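Local coordinates for uncharacterized protein Rv2277c (Mycobacterium tuberculosis, PDB 5VUG) that probably hydrolyses phosphoric diesters, using a TIM-barrel domain of the glycerophosphodiester phosphodiesterase family, at residues A[18-22]-A[270-274]. Sequence-based numbering, arbitrary orientation.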
loop_
_atom_site.group_PDB
_atom_site.type_symbol
_atom_site.label_atom_id
_atom_site.label_comp_id
_atom_site.label_asym_id
_atom_site.label_seq_id
_atom_site.Cartn_x
_atom_site.Cartn_y
_atom_site.Cartn_z
ATOM N N ALA A 18 -14.239 17.090 20.740
ATOM C CA ALA A 18 -14.800 18.363 21.175
ATOM C C ALA A 18 -13.838 19.530 20.996
ATOM O O ALA A 18 -14.063 20.605 21.563
ATOM C CB ALA A 18 -15.371 18.314 22.604
ATOM N N GLY A 19 -12.788 19.352 20.193
ATOM C CA GLY A 19 -11.868 20.432 19.885
ATOM C C GLY A 19 -10.627 20.453 20.755
ATOM O O GLY A 19 -10.361 21.440 21.451
ATOM N N THR A 20 -9.830 19.383 20.644
ATOM C CA THR A 20 -8.742 19.081 21.572
ATOM C C THR A 20 -7.679 20.186 21.652
ATOM O O THR A 20 -7.012 20.322 22.686
ATOM C CB THR A 20 -8.152 17.719 21.177
ATOM O OG1 THR A 20 -7.041 17.386 22.013
ATOM C CG2 THR A 20 -7.703 17.724 19.743
ATOM N N ARG A 21 -7.489 20.969 20.587
ATOM C CA ARG A 21 -6.481 22.029 20.625
ATOM C C ARG A 21 -6.925 23.218 21.475
ATOM O O ARG A 21 -6.093 23.863 22.127
ATOM C CB ARG A 21 -6.162 22.482 19.199
ATOM C CG ARG A 21 -5.232 23.666 19.096
ATOM C CD ARG A 21 -3.853 23.360 19.632
ATOM N NE ARG A 21 -2.833 24.161 18.954
ATOM C CZ ARG A 21 -2.629 25.460 19.160
ATOM N NH1 ARG A 21 -3.376 26.131 20.030
ATOM N NH2 ARG A 21 -1.674 26.095 18.492
ATOM N N ASP A 22 -8.219 23.514 21.497
ATOM C CA ASP A 22 -8.722 24.741 22.101
ATOM C C ASP A 22 -8.981 24.623 23.602
ATOM O O ASP A 22 -8.762 25.589 24.340
ATOM C CB ASP A 22 -10.023 25.165 21.411
ATOM C CG ASP A 22 -9.825 25.545 19.952
ATOM O OD1 ASP A 22 -8.677 25.801 19.528
ATOM O OD2 ASP A 22 -10.837 25.602 19.225
ATOM N N VAL A 270 -11.656 18.471 12.864
ATOM C CA VAL A 270 -10.690 19.517 13.202
ATOM C C VAL A 270 -10.394 19.548 14.702
ATOM O O VAL A 270 -11.301 19.444 15.537
ATOM C CB VAL A 270 -11.138 20.908 12.695
ATOM C CG1 VAL A 270 -11.420 20.866 11.191
ATOM C CG2 VAL A 270 -12.358 21.432 13.473
ATOM N N ASP A 271 -9.111 19.727 15.044
ATOM C CA ASP A 271 -8.720 19.861 16.443
ATOM C C ASP A 271 -9.016 21.245 17.001
ATOM O O ASP A 271 -9.121 21.396 18.223
ATOM C CB ASP A 271 -7.226 19.581 16.631
ATOM C CG ASP A 271 -6.872 18.109 16.479
ATOM O OD1 ASP A 271 -7.752 17.306 16.117
ATOM O OD2 ASP A 271 -5.703 17.751 16.742
ATOM N N SER A 272 -9.132 22.261 16.149
ATOM C CA SER A 272 -9.361 23.629 16.615
ATOM C C SER A 272 -10.567 24.239 15.922
ATOM O O SER A 272 -10.434 24.860 14.857
ATOM C CB SER A 272 -8.131 24.505 16.394
ATOM O OG SER A 272 -8.384 25.832 16.820
ATOM N N PRO A 273 -11.752 24.104 16.510
ATOM C CA PRO A 273 -12.912 24.858 16.013
ATOM C C PRO A 273 -12.652 26.349 15.887
ATOM O O PRO A 273 -13.186 26.985 14.972
ATOM C CB PRO A 273 -13.981 24.545 17.067
ATOM C CG PRO A 273 -13.638 23.132 17.487
ATOM C CD PRO A 273 -12.130 23.110 17.533
ATOM N N LEU A 274 -11.826 26.928 16.767
ATOM C CA LEU A 274 -11.537 28.355 16.659
ATOM C C LEU A 274 -10.763 28.675 15.384
ATOM O O LEU A 274 -11.082 29.650 14.686
ATOM C CB LEU A 274 -10.797 28.843 17.910
ATOM C CG LEU A 274 -11.687 28.984 19.148
ATOM C CD1 LEU A 274 -10.860 29.150 20.425
ATOM C CD2 LEU A 274 -12.654 30.161 18.970
#
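D22 reaches across to the N-terminal end of helix 273-277 and grips it with both carboxylate oxygens, one on the N-cap residue S272 and one on the first turn. D22 OD1 accepts a hydrogen bond from S272 OG at 2.7 Å, and D22 OD2 accepts one from the backbone N-H of L274 (N to OD2 3.0 Å) that is nearly straight, 166° at the hydrogen. Both donors arrive on the syn sides of the carboxylate, the L274 one only slightly out of its plane, so the group is held against rotation. Its CG stands anti to the carbonyl carbon (chi1 -65°), which aims the carboxylate at the helix start. S272 OG in turn accepts the N-H of A275, capping the helix. The N-terminal end of the helix, with its N-H groups, would probably stabilise the negative charge of D22. The side chain of L274 crosses that of D22 at a slant, L274 CG lying 3.5 Å from D22 OD2.

In the TIM barrel, strands 267-270 and 12-16 run parallel as neighbours, and this contact joins the loops that leave their C-terminal ends, where barrels of this fold carry their active sites. D271, the first residue past strand 267-270, works with both backbone and side chain. D271 O accepts the N-H of R21 (N to O 2.9 Å), the donor sitting above the carbonyl plane. The D271 carboxylate lies beside T20, pointing the same way, and D271 CG is 3.4 Å from T20 CG2; D271 OD1 bonds H16 ND1, and a bound glycerol lies about 6 Å from this side chain. T20 turns its hydroxyl to E25 instead, OG1 being anti to the backbone N (chi1 178°). P273 CD packs 3.6 Å from G19 CA.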